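Local coordinates for sporozoite microneme protein essential for cell traversal (Plasmodium berghei, PDB 4U5A) that is a microneme protein of malaria sporozoites essential for their traversal of host cells, at residues Asn9-Phe14 and Thr81-Ser86; Asp19-Asp24 and Asn103-Lys108; Asp69-Ser74 and Asn190-Lys195. All coordinates share one frame; numbering follows the deposited sequence.

Contact 1: residues Asn9-Phe14 and Thr81-Ser86; sequences NIIEEF and THVINS
The ring of Phe14 meets Val83 obliquely at its outer end: CZ of Phe14 lies 3.5 Å from CG2 of Val83, while CE1 and CE2 of Phe14 are each 3.9 Å from the same methyl, which therefore sits almost evenly across the far corner of the ring. At the edge of the ring, in its plane, is the carbonyl oxygen of Ile10, one turn back on the same helix. The other branch of Val83 serves the two isoleucines. Its CG1 is 3.4 Å from CG2 of Ile10, and at a looser 4.3 Å from CD1 of Ile11. A chi1 of 151° turns CG1 away from the backbone N of Val83 and leaves CG2 beside that N, so that CG1 faces the isoleucines and CG2 the ring. Ile10 and Phe14 both run past Val83 in the opposite sense, flank against flank, and the contact is wholly apolar. Thus one valine from the last turn of helix 59-84 is received by Ile10, Ile11 and Phe14, near the N-terminal end of helix 10-39, where the two helices run antiparallel at one end of the bundle. Helix 88-126 closes the third side: Ile91 touches both Ile10 and Val83, and Ile98 packs on Phe14. Ile76 and Asn79, earlier on helix 59-84, also border the ring of Phe14.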
ATOM      1  N   ASN A   9       5.930  30.676  -9.160  1.00 78.01           N
ATOM      2  CA  ASN A   9       4.987  29.898  -8.360  1.00 71.41           C
ATOM      3  C   ASN A   9       4.904  28.469  -8.890  1.00 75.27           C
ATOM      4  O   ASN A   9       4.242  27.605  -8.307  1.00 86.42           O
ATOM      5  CB  ASN A   9       3.600  30.545  -8.357  1.00 76.68           C
ATOM      6  CG  ASN A   9       2.933  30.509  -9.721  1.00 81.30           C
ATOM      7  OD1 ASN A   9       3.594  30.379 -10.753  1.00 82.47           O
ATOM      8  ND2 ASN A   9       1.608  30.615  -9.728  1.00 71.42           N
ATOM      9  N   ILE A  10       5.578  28.237 -10.011  1.00 68.27           N
ATOM     10  CA  ILE A  10       5.667  26.917 -10.614  1.00 73.25           C
ATOM     11  C   ILE A  10       6.353  25.970  -9.631  1.00 62.92           C
ATOM     12  O   ILE A  10       5.905  24.838  -9.415  1.00 64.60           O
ATOM     13  CB  ILE A  10       6.456  26.961 -11.939  1.00 68.09           C
ATOM     14  CG1 ILE A  10       5.808  27.939 -12.927  1.00 79.28           C
ATOM     15  CG2 ILE A  10       6.582  25.572 -12.517  1.00 65.78           C
ATOM     16  CD1 ILE A  10       6.807  28.734 -13.752  1.00 74.00           C
ATOM     17  N   ILE A  11       7.432  26.455  -9.025  1.00 59.76           N
ATOM     18  CA  ILE A  11       8.156  25.699  -8.013  1.00 57.13           C
ATOM     19  C   ILE A  11       7.239  25.385  -6.830  1.00 55.13           C
ATOM     20  O   ILE A  11       7.323  24.310  -6.234  1.00 59.90           O
ATOM     21  CB  ILE A  11       9.394  26.482  -7.520  1.00 61.10           C
ATOM     22  CG1 ILE A  11      10.296  26.851  -8.700  1.00 67.03           C
ATOM     23  CG2 ILE A  11      10.174  25.679  -6.497  1.00 64.28           C
ATOM     24  CD1 ILE A  11      10.763  25.657  -9.504  1.00 64.28           C
ATOM     25  N   GLU A  12       6.342  26.313  -6.513  1.00 58.87           N
ATOM     26  CA  GLU A  12       5.372  26.103  -5.444  1.00 53.39           C
ATOM     27  C   GLU A  12       4.369  25.018  -5.826  1.00 53.46           C
ATOM     28  O   GLU A  12       3.912  24.250  -4.974  1.00 48.36           O
ATOM     29  CB  GLU A  12       4.651  27.403  -5.114  1.00 42.76           C
ATOM     30  N   GLU A  13       4.043  24.951  -7.114  1.00 48.10           N
ATOM     31  CA  GLU A  13       3.085  23.972  -7.616  1.00 53.28           C
ATOM     32  C   GLU A  13       3.683  22.563  -7.605  1.00 51.46           C
ATOM     33  O   GLU A  13       3.000  21.581  -7.274  1.00 46.13           O
ATOM     34  CB  GLU A  13       2.631  24.359  -9.028  1.00 68.28           C
ATOM     35  CG  GLU A  13       1.762  25.618  -9.068  1.00 76.16           C
ATOM     36  CD  GLU A  13       1.532  26.143 -10.476  1.00 77.17           C
ATOM     37  OE1 GLU A  13       2.381  25.889 -11.356  1.00 80.64           O
ATOM     38  OE2 GLU A  13       0.500  26.812 -10.701  1.00 93.10           O
ATOM     39  N   PHE A  14       4.966  22.474  -7.947  1.00 44.46           N
ATOM     40  CA  PHE A  14       5.693  21.209  -7.868  1.00 47.92           C
ATOM     41  C   PHE A  14       5.813  20.774  -6.407  1.00 46.15           C
ATOM     42  O   PHE A  14       5.647  19.589  -6.072  1.00 42.25           O
ATOM     43  CB  PHE A  14       7.065  21.338  -8.533  1.00 43.34           C
ATOM     44  CG  PHE A  14       7.023  21.180 -10.029  1.00 51.60           C
ATOM     45  CD1 PHE A  14       7.548  20.050 -10.637  1.00 57.65           C
ATOM     46  CD2 PHE A  14       6.439  22.154 -10.825  1.00 53.00           C
ATOM     47  CE1 PHE A  14       7.501  19.900 -12.011  1.00 59.11           C
ATOM     48  CE2 PHE A  14       6.387  22.009 -12.199  1.00 53.68           C
ATOM     49  CZ  PHE A  14       6.918  20.879 -12.793  1.00 53.70           C
ATOM     50  N   THR A  81      15.098  22.251 -11.678  1.00 46.81           N
ATOM     51  CA  THR A  81      16.126  22.885 -12.500  1.00 46.42           C
ATOM     52  C   THR A  81      15.705  22.982 -13.967  1.00 63.10           C
ATOM     53  O   THR A  81      15.881  24.019 -14.608  1.00 68.73           O
ATOM     54  CB  THR A  81      17.462  22.112 -12.406  1.00 60.48           C
ATOM     55  OG1 THR A  81      17.818  21.923 -11.030  1.00 80.15           O
ATOM     56  CG2 THR A  81      18.575  22.862 -13.122  1.00 66.24           C
ATOM     57  N   HIS A  82      15.132  21.897 -14.481  1.00 44.74           N
ATOM     58  CA  HIS A  82      14.677  21.826 -15.869  1.00 47.23           C
ATOM     59  C   HIS A  82      13.469  22.727 -16.128  1.00 40.64           C
ATOM     60  O   HIS A  82      13.169  23.067 -17.272  1.00 54.78           O
ATOM     61  CB  HIS A  82      14.333  20.385 -16.252  1.00 58.35           C
ATOM     62  CG  HIS A  82      15.523  19.482 -16.351  1.00 61.92           C
ATOM     63  ND1 HIS A  82      15.408  18.117 -16.528  1.00 67.20           N
ATOM     64  CD2 HIS A  82      16.851  19.740 -16.313  1.00 57.40           C
ATOM     65  CE1 HIS A  82      16.611  17.578 -16.587  1.00 86.94           C
ATOM     66  NE2 HIS A  82      17.507  18.542 -16.458  1.00 79.67           N
ATOM     67  N   VAL A  83      12.781  23.113 -15.060  1.00 48.90           N
ATOM     68  CA  VAL A  83      11.512  23.816 -15.172  1.00 59.75           C
ATOM     69  C   VAL A  83      11.714  25.316 -15.395  1.00 58.53           C
ATOM     70  O   VAL A  83      10.957  25.950 -16.136  1.00 64.20           O
ATOM     71  CB  VAL A  83      10.658  23.574 -13.904  1.00 62.13           C
ATOM     72  CG1 VAL A  83       9.740  24.744 -13.627  1.00 64.03           C
ATOM     73  CG2 VAL A  83       9.873  22.275 -14.031  1.00 60.71           C
ATOM     74  N   ILE A  84      12.747  25.875 -14.772  1.00 55.22           N
ATOM     75  CA  ILE A  84      12.997  27.312 -14.845  1.00 63.43           C
ATOM     76  C   ILE A  84      13.294  27.842 -16.256  1.00 72.52           C
ATOM     77  O   ILE A  84      12.754  28.873 -16.659  1.00 74.61           O
ATOM     78  CB  ILE A  84      14.186  27.705 -13.931  1.00 60.68           C
ATOM     79  CG1 ILE A  84      14.244  26.804 -12.699  1.00 65.65           C
ATOM     80  CG2 ILE A  84      14.083  29.155 -13.498  1.00 75.19           C
ATOM     81  CD1 ILE A  84      15.331  27.186 -11.714  1.00 45.66           C
ATOM     82  N   ASN A  85      14.142  27.144 -17.007  1.00 73.85           N
ATOM     83  CA  ASN A  85      14.529  27.620 -18.338  1.00 70.90           C
ATOM     84  C   ASN A  85      13.862  26.922 -19.524  1.00 70.80           C
ATOM     85  O   ASN A  85      14.342  27.037 -20.649  1.00 74.21           O
ATOM     86  CB  ASN A  85      16.048  27.510 -18.504  1.00 76.68           C
ATOM     87  CG  ASN A  85      16.549  26.077 -18.388  1.00 75.88           C
ATOM     88  OD1 ASN A  85      16.138  25.334 -17.497  1.00 66.36           O
ATOM     89  ND2 ASN A  85      17.444  25.685 -19.292  1.00 66.75           N
ATOM     90  N   SER A  86      12.747  26.238 -19.291  1.00 60.79           N
ATOM     91  CA  SER A  86      12.064  25.511 -20.361  1.00 55.25           C
ATOM     92  C   SER A  86      10.766  26.181 -20.779  1.00 51.30           C
ATOM     93  O   SER A  86      10.262  27.064 -20.086  1.00 65.50           O
ATOM     94  CB  SER A  86      11.790  24.068 -19.937  1.00 62.35           C
ATOM     95  OG  SER A  86      12.994  23.395 -19.612  1.00 64.43           O
TER

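Contact 2: residues Asp19-Asp24 and Asn103-Lys108; sequences DDFSND and NFILKK
Ile105 is the first residue of 103-108 to touch 19-24, meeting Phe21 through its branch methyl. Just before it, the ring of Phe104 takes a cation-pi contact from Lys195 and has CG of Lys108 over one face, toward the rim. CG2 of Ile105 lies 4.2 Å from CZ of Phe21, at the edge of the ring and near its plane, and the two side chains cross at about a right angle. The phenyl group reaches this far because CG of Phe21 stands opposite the backbone N (chi1 -172°), which carries the ring in toward the bundle interior. The ethyl arm of Ile105 leads off in another direction, and this residue also touches Ile68 of helix 59-84 and Leu192 of helix 167-197. Leu106 follows and makes the more extensive contact, with Asp24, again crossing it at about a right angle. Both methyls face the aspartate CB, each of CD1 and CD2 of Leu106 being 3.7 Å from CB of Asp24, and CD1 of Leu106 also lies beside the carboxylate, 3.3 Å from OD2 of Asp24. The meeting is of van der Waals kind, hydrocarbon against an acidic group and its stem. Helices 10-39 and 88-126 run parallel here, as neighbours in the long four-helix bundle, with Phe21 and Ile105 buried inside and the Asp24-Leu106 pair on the partly exposed side of the seam.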
ATOM      1  N   ASP A  19       3.966  17.455  -1.722  1.00 35.21           N
ATOM      2  CA  ASP A  19       3.223  17.456  -0.466  1.00 39.76           C
ATOM      3  C   ASP A  19       1.944  16.611  -0.530  1.00 47.94           C
ATOM      4  O   ASP A  19       1.648  15.846   0.399  1.00 43.53           O
ATOM      5  CB  ASP A  19       2.894  18.893  -0.059  1.00 32.65           C
ATOM      6  CG  ASP A  19       4.135  19.694   0.300  1.00 43.02           C
ATOM      7  OD1 ASP A  19       5.124  19.082   0.754  1.00 52.22           O
ATOM      8  OD2 ASP A  19       4.126  20.931   0.128  1.00 54.20           O
ATOM      9  N   ASP A  20       1.197  16.746  -1.622  1.00 39.53           N
ATOM     10  CA  ASP A  20      -0.007  15.947  -1.827  1.00 38.38           C
ATOM     11  C   ASP A  20       0.329  14.466  -1.860  1.00 39.58           C
ATOM     12  O   ASP A  20      -0.330  13.651  -1.200  1.00 47.03           O
ATOM     13  CB  ASP A  20      -0.719  16.343  -3.124  1.00 53.50           C
ATOM     14  CG  ASP A  20      -1.432  17.677  -3.020  1.00 56.48           C
ATOM     15  OD1 ASP A  20      -1.358  18.316  -1.947  1.00 55.50           O
ATOM     16  OD2 ASP A  20      -2.065  18.085  -4.015  1.00 59.58           O
ATOM     17  N   PHE A  21       1.362  14.119  -2.625  1.00 44.84           N
ATOM     18  CA  PHE A  21       1.774  12.725  -2.717  1.00 37.75           C
ATOM     19  C   PHE A  21       2.128  12.190  -1.332  1.00 40.25           C
ATOM     20  O   PHE A  21       1.735  11.082  -0.967  1.00 34.81           O
ATOM     21  CB  PHE A  21       2.956  12.567  -3.670  1.00 31.60           C
ATOM     22  CG  PHE A  21       3.316  11.137  -3.950  1.00 36.19           C
ATOM     23  CD1 PHE A  21       2.504  10.354  -4.755  1.00 31.73           C
ATOM     24  CD2 PHE A  21       4.462  10.573  -3.406  1.00 33.75           C
ATOM     25  CE1 PHE A  21       2.823   9.038  -5.018  1.00 32.91           C
ATOM     26  CE2 PHE A  21       4.792   9.254  -3.667  1.00 34.19           C
ATOM     27  CZ  PHE A  21       3.970   8.485  -4.474  1.00 37.48           C
ATOM     28  N   SER A  22       2.852  12.993  -0.557  1.00 38.89           N
ATOM     29  CA  SER A  22       3.226  12.606   0.799  1.00 34.69           C
ATOM     30  C   SER A  22       1.999  12.348   1.673  1.00 42.16           C
ATOM     31  O   SER A  22       1.951  11.355   2.406  1.00 44.68           O
ATOM     32  CB  SER A  22       4.100  13.685   1.438  1.00 33.57           C
ATOM     33  OG  SER A  22       5.388  13.722   0.852  1.00 39.18           O
ATOM     34  N   ASN A  23       1.006  13.232   1.580  1.00 44.25           N
ATOM     35  CA  ASN A  23      -0.241  13.061   2.328  1.00 38.38           C
ATOM     36  C   ASN A  23      -0.953  11.758   1.975  1.00 47.95           C
ATOM     37  O   ASN A  23      -1.338  10.983   2.862  1.00 48.80           O
ATOM     38  CB  ASN A  23      -1.182  14.240   2.072  1.00 41.09           C
ATOM     39  CG  ASN A  23      -0.692  15.529   2.698  1.00 55.95           C
ATOM     40  OD1 ASN A  23       0.127  15.516   3.616  1.00 60.36           O
ATOM     41  ND2 ASN A  23      -1.185  16.654   2.195  1.00 52.68           N
ATOM     42  N   ASP A  24      -1.118  11.518   0.674  1.00 33.65           N
ATOM     43  CA  ASP A  24      -1.770  10.300   0.202  1.00 41.29           C
ATOM     44  C   ASP A  24      -1.025   9.046   0.680  1.00 40.88           C
ATOM     45  O   ASP A  24      -1.643   8.079   1.143  1.00 42.61           O
ATOM     46  CB  ASP A  24      -1.876  10.314  -1.327  1.00 45.52           C
ATOM     47  CG  ASP A  24      -2.681  11.498  -1.846  1.00 54.32           C
ATOM     48  OD1 ASP A  24      -3.513  12.038  -1.086  1.00 59.74           O
ATOM     49  OD2 ASP A  24      -2.483  11.886  -3.018  1.00 55.48           O
ATOM     50  N   ASN A 103      -0.761   9.115  -9.536  1.00 46.48           N
ATOM     51  CA  ASN A 103      -2.060   8.453  -9.552  1.00 32.69           C
ATOM     52  C   ASN A 103      -1.931   6.959  -9.823  1.00 37.18           C
ATOM     53  O   ASN A 103      -2.655   6.152  -9.239  1.00 47.66           O
ATOM     54  CB  ASN A 103      -2.974   9.084 -10.602  1.00 30.79           C
ATOM     55  CG  ASN A 103      -3.401  10.491 -10.237  1.00 51.30           C
ATOM     56  OD1 ASN A 103      -3.356  10.884  -9.071  1.00 53.07           O
ATOM     57  ND2 ASN A 103      -3.814  11.264 -11.238  1.00 53.20           N
ATOM     58  N   PHE A 104      -0.998   6.597 -10.699  1.00 24.34           N
ATOM     59  CA  PHE A 104      -0.702   5.194 -10.980  1.00 34.52           C
ATOM     60  C   PHE A 104      -0.296   4.469  -9.699  1.00 46.46           C
ATOM     61  O   PHE A 104      -0.874   3.424  -9.343  1.00 42.55           O
ATOM     62  CB  PHE A 104       0.394   5.085 -12.043  1.00 28.46           C
ATOM     63  CG  PHE A 104       0.994   3.715 -12.164  1.00 43.74           C
ATOM     64  CD1 PHE A 104       0.382   2.739 -12.935  1.00 51.32           C
ATOM     65  CD2 PHE A 104       2.190   3.409 -11.526  1.00 49.98           C
ATOM     66  CE1 PHE A 104       0.938   1.476 -13.054  1.00 45.83           C
ATOM     67  CE2 PHE A 104       2.752   2.151 -11.640  1.00 55.80           C
ATOM     68  CZ  PHE A 104       2.125   1.182 -12.407  1.00 54.98           C
ATOM     69  N   ILE A 105       0.690   5.037  -9.007  1.00 37.88           N
ATOM     70  CA  ILE A 105       1.163   4.459  -7.753  1.00 39.16           C
ATOM     71  C   ILE A 105       0.014   4.286  -6.758  1.00 37.32           C
ATOM     72  O   ILE A 105      -0.158   3.206  -6.182  1.00 41.15           O
ATOM     73  CB  ILE A 105       2.269   5.323  -7.105  1.00 37.53           C
ATOM     74  CG1 ILE A 105       3.482   5.429  -8.033  1.00 32.50           C
ATOM     75  CG2 ILE A 105       2.696   4.726  -5.777  1.00 30.95           C
ATOM     76  CD1 ILE A 105       4.147   4.092  -8.332  1.00 32.37           C
ATOM     77  N   LEU A 106      -0.785   5.335  -6.581  1.00 33.52           N
ATOM     78  CA  LEU A 106      -1.888   5.282  -5.621  1.00 33.23           C
ATOM     79  C   LEU A 106      -2.927   4.219  -5.986  1.00 41.28           C
ATOM     80  O   LEU A 106      -3.444   3.523  -5.106  1.00 44.81           O
ATOM     81  CB  LEU A 106      -2.549   6.657  -5.496  1.00 34.87           C
ATOM     82  CG  LEU A 106      -1.649   7.716  -4.847  1.00 39.70           C
ATOM     83  CD1 LEU A 106      -2.301   9.087  -4.825  1.00 36.61           C
ATOM     84  CD2 LEU A 106      -1.279   7.286  -3.438  1.00 36.62           C
ATOM     85  N   LYS A 107      -3.209   4.068  -7.279  1.00 33.10           N
ATOM     86  CA  LYS A 107      -4.160   3.048  -7.722  1.00 33.34           C
ATOM     87  C   LYS A 107      -3.643   1.648  -7.405  1.00 37.41           C
ATOM     88  O   LYS A 107      -4.383   0.804  -6.870  1.00 50.58           O
ATOM     89  CB  LYS A 107      -4.439   3.185  -9.211  1.00 28.87           C
ATOM     90  N   LYS A 108      -2.371   1.405  -7.724  1.00 28.35           N
ATOM     91  CA  LYS A 108      -1.777   0.098  -7.460  1.00 27.82           C
ATOM     92  C   LYS A 108      -1.794  -0.212  -5.959  1.00 40.46           C
ATOM     93  O   LYS A 108      -2.111  -1.335  -5.536  1.00 39.14           O
ATOM     94  CB  LYS A 108      -0.347   0.039  -7.994  1.00 35.57           C
ATOM     95  CG  LYS A 108      -0.225   0.309  -9.489  1.00 45.29           C
ATOM     96  CD  LYS A 108      -1.040  -0.665 -10.329  1.00 66.51           C
ATOM     97  CE  LYS A 108      -0.210  -1.853 -10.793  1.00 76.97           C
ATOM     98  NZ  LYS A 108      -0.973  -2.713 -11.745  1.00 66.41           N
TER

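Contact 3: residues Asp69-Ser74 and Asn190-Lys195; sequences DGILRS and NDLQIK
Ile71 lies between two consecutive residues of helix 167-197 and addresses them with different branches and at different angles. Against Leu192 it runs flank to flank in the opposite sense, CG2 of Ile71 being 4.0 Å from CD2 of Leu192. Against Gln193 it crosses at about a right angle: the end of the ethyl arm abuts the long amide side chain, with CD1 of Ile71 at 3.9 Å from CG of Gln193 and at 3.5 Å from NE2 of Gln193. The division follows from the torsions. In Ile71 a chi1 of -76° sets CG2 across from the backbone N, beside Leu192, and the extended chi2 (-179°) carries CD1 out to Gln193. Gln193 is likewise extended beyond CG (chi2 177°), and its methylene chain and amide pass across the end of the isoleucine. This outer half of the contact is a van der Waals approach of a methyl to a polar group, at a place where the glutamine is exposed; the half formed by Leu192 is buried. The two segments run parallel and come nearest, CA to CA, at Ile71 and Gln193, 7.8 Å apart. Further along helix 167-197, Leu196 also touches Ile71, as does Ile189 a turn before Gln193. Leu192 is in turn covered by Val101 of helix 88-126, whereas the other flank of 69-74 faces helix 10-39, with Leu72 resting on Phe21 and Arg73 forming a salt bridge to Asp19.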
ATOM      1  N   ASP A  69       7.484   7.533  -1.265  1.00 30.03           N
ATOM      2  CA  ASP A  69       7.291   8.934  -0.920  1.00 28.08           C
ATOM      3  C   ASP A  69       8.571   9.729  -1.148  1.00 34.77           C
ATOM      4  O   ASP A  69       8.540  10.799  -1.753  1.00 30.14           O
ATOM      5  CB  ASP A  69       6.836   9.053   0.540  1.00 35.49           C
ATOM      6  CG  ASP A  69       6.425  10.467   0.925  1.00 42.15           C
ATOM      7  OD1 ASP A  69       6.452  11.370   0.065  1.00 57.46           O
ATOM      8  OD2 ASP A  69       6.063  10.669   2.103  1.00 64.75           O
ATOM      9  N   GLY A  70       9.697   9.191  -0.691  1.00 35.26           N
ATOM     10  CA  GLY A  70      10.957   9.900  -0.802  1.00 29.38           C
ATOM     11  C   GLY A  70      11.521   9.948  -2.209  1.00 30.95           C
ATOM     12  O   GLY A  70      12.113  10.953  -2.608  1.00 26.96           O
ATOM     13  N   ILE A  71      11.318   8.873  -2.968  1.00 27.29           N
ATOM     14  CA  ILE A  71      11.796   8.807  -4.346  1.00 24.53           C
ATOM     15  C   ILE A  71      11.098   9.855  -5.207  1.00 35.01           C
ATOM     16  O   ILE A  71      11.736  10.528  -6.023  1.00 38.38           O
ATOM     17  CB  ILE A  71      11.602   7.398  -4.956  1.00 35.38           C
ATOM     18  CG1 ILE A  71      12.662   6.437  -4.411  1.00 39.09           C
ATOM     19  CG2 ILE A  71      11.724   7.435  -6.470  1.00 31.03           C
ATOM     20  CD1 ILE A  71      12.561   5.029  -4.970  1.00 34.59           C
ATOM     21  N   LEU A  72       9.796  10.019  -5.003  1.00 30.30           N
ATOM     22  CA  LEU A  72       9.056  10.990  -5.794  1.00 31.54           C
ATOM     23  C   LEU A  72       9.456  12.407  -5.408  1.00 27.93           C
ATOM     24  O   LEU A  72       9.630  13.263  -6.272  1.00 40.58           O
ATOM     25  CB  LEU A  72       7.552  10.832  -5.606  1.00 35.44           C
ATOM     26  CG  LEU A  72       6.819  11.784  -6.558  1.00 36.19           C
ATOM     27  CD1 LEU A  72       6.306  11.035  -7.786  1.00 26.36           C
ATOM     28  CD2 LEU A  72       5.727  12.592  -5.881  1.00 35.03           C
ATOM     29  N   ARG A  73       9.610  12.648  -4.110  1.00 25.66           N
ATOM     30  CA  ARG A  73       9.986  13.967  -3.625  1.00 28.75           C
ATOM     31  C   ARG A  73      11.380  14.334  -4.110  1.00 37.38           C
ATOM     32  O   ARG A  73      11.636  15.479  -4.477  1.00 36.89           O
ATOM     33  CB  ARG A  73       9.933  14.023  -2.098  1.00 22.11           C
ATOM     34  CG  ARG A  73      10.157  15.417  -1.531  1.00 35.30           C
ATOM     35  CD  ARG A  73       9.871  15.492  -0.038  1.00 41.85           C
ATOM     36  NE  ARG A  73       8.442  15.403   0.253  1.00 46.71           N
ATOM     37  CZ  ARG A  73       7.607  16.436   0.221  1.00 40.18           C
ATOM     38  NH1 ARG A  73       8.053  17.643  -0.103  1.00 41.68           N
ATOM     39  NH2 ARG A  73       6.321  16.262   0.502  1.00 37.30           N
ATOM     40  N   SER A  74      12.270  13.349  -4.137  1.00 28.22           N
ATOM     41  CA  SER A  74      13.625  13.575  -4.620  1.00 26.08           C
ATOM     42  C   SER A  74      13.615  13.870  -6.112  1.00 41.50           C
ATOM     43  O   SER A  74      14.394  14.693  -6.592  1.00 46.43           O
ATOM     44  CB  SER A  74      14.518  12.365  -4.327  1.00 35.29           C
ATOM     45  OG  SER A  74      15.024  12.398  -3.003  1.00 49.02           O
ATOM     46  N   ASN A 190       9.981  -0.451  -8.168  1.00 36.27           N
ATOM     47  CA  ASN A 190      10.722  -0.608  -9.411  1.00 43.53           C
ATOM     48  C   ASN A 190       9.976   0.041 -10.578  1.00 46.63           C
ATOM     49  O   ASN A 190      10.592   0.673 -11.436  1.00 55.08           O
ATOM     50  CB  ASN A 190      10.982  -2.089  -9.698  1.00 40.72           C
ATOM     51  CG  ASN A 190      11.906  -2.302 -10.884  1.00 58.73           C
ATOM     52  OD1 ASN A 190      13.091  -1.975 -10.828  1.00 55.70           O
ATOM     53  ND2 ASN A 190      11.370  -2.864 -11.962  1.00 64.59           N
ATOM     54  N   ASP A 191       8.654  -0.108 -10.601  1.00 47.40           N
ATOM     55  CA  ASP A 191       7.832   0.522 -11.633  1.00 48.77           C
ATOM     56  C   ASP A 191       7.901   2.045 -11.544  1.00 40.03           C
ATOM     57  O   ASP A 191       7.935   2.733 -12.564  1.00 36.83           O
ATOM     58  CB  ASP A 191       6.374   0.060 -11.529  1.00 48.92           C
ATOM     59  CG  ASP A 191       6.192  -1.400 -11.904  1.00 66.25           C
ATOM     60  OD1 ASP A 191       7.033  -1.937 -12.657  1.00 71.43           O
ATOM     61  OD2 ASP A 191       5.199  -2.009 -11.449  1.00 64.01           O
ATOM     62  N   LEU A 192       7.928   2.561 -10.318  1.00 42.11           N
ATOM     63  CA  LEU A 192       8.023   3.998 -10.082  1.00 37.23           C
ATOM     64  C   LEU A 192       9.345   4.562 -10.596  1.00 37.96           C
ATOM     65  O   LEU A 192       9.380   5.614 -11.234  1.00 39.52           O
ATOM     66  CB  LEU A 192       7.867   4.303  -8.593  1.00 32.99           C
ATOM     67  CG  LEU A 192       8.078   5.758  -8.167  1.00 30.45           C
ATOM     68  CD1 LEU A 192       7.038   6.665  -8.795  1.00 37.34           C
ATOM     69  CD2 LEU A 192       8.034   5.876  -6.655  1.00 30.53           C
ATOM     70  N   GLN A 193      10.435   3.859 -10.311  1.00 43.44           N
ATOM     71  CA  GLN A 193      11.752   4.299 -10.748  1.00 38.59           C
ATOM     72  C   GLN A 193      11.887   4.240 -12.263  1.00 48.68           C
ATOM     73  O   GLN A 193      12.638   5.016 -12.856  1.00 58.31           O
ATOM     74  CB  GLN A 193      12.846   3.465 -10.080  1.00 34.99           C
ATOM     75  CG  GLN A 193      13.154   3.904  -8.656  1.00 44.50           C
ATOM     76  CD  GLN A 193      14.188   3.030  -7.982  1.00 45.54           C
ATOM     77  OE1 GLN A 193      14.293   1.837  -8.267  1.00 72.00           O
ATOM     78  NE2 GLN A 193      14.971   3.625  -7.094  1.00 31.94           N
ATOM     79  N   ILE A 194      11.148   3.329 -12.887  1.00 33.33           N
ATOM     80  CA  ILE A 194      11.160   3.210 -14.338  1.00 35.61           C
ATOM     81  C   ILE A 194      10.355   4.341 -14.981  1.00 49.62           C
ATOM     82  O   ILE A 194      10.822   4.990 -15.918  1.00 53.90           O
ATOM     83  CB  ILE A 194      10.608   1.844 -14.792  1.00 45.43           C
ATOM     84  CG1 ILE A 194      11.613   0.737 -14.459  1.00 52.39           C
ATOM     85  CG2 ILE A 194      10.323   1.843 -16.284  1.00 39.92           C
ATOM     86  CD1 ILE A 194      11.131  -0.658 -14.797  1.00 53.97           C
ATOM     87  N   LYS A 195       9.153   4.585 -14.467  1.00 40.10           N
ATOM     88  CA  LYS A 195       8.283   5.609 -15.035  1.00 42.67           C
ATOM     89  C   LYS A 195       8.849   7.013 -14.848  1.00 42.10           C
ATOM     90  O   LYS A 195       8.663   7.877 -15.704  1.00 48.50           O
ATOM     91  CB  LYS A 195       6.883   5.527 -14.421  1.00 35.43           C
ATOM     92  CG  LYS A 195       6.036   4.407 -14.988  1.00 38.93           C
ATOM     93  CD  LYS A 195       4.606   4.449 -14.473  1.00 46.79           C
ATOM     94  CE  LYS A 195       3.736   3.468 -15.245  1.00 50.37           C
ATOM     95  NZ  LYS A 195       4.302   2.089 -15.199  1.00 65.02           N
TER

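All three contacts are partly buried, but their surroundings differ. Contact 1 lies at the end of the bundle, its centre about 30 Å from that of the chain, and is entirely hydrocarbon; it joins the antiparallel helices 10-39 and 59-84. Contacts 2 and 3 lie nearer the middle, their centres about 10 and 14 Å from it, and join parallel pairs, each with a buried apolar side and a more exposed one where aliphatic carbon meets a polar side chain. Contact 1 shares helix 10-39 with contact 2 and helix 59-84 with contact 3. Contacts 2 and 3 also touch directly: Ser22 OG is 2.7 Å from both Asp69 OD1 and Arg73 NH2, probable hydrogen bonds.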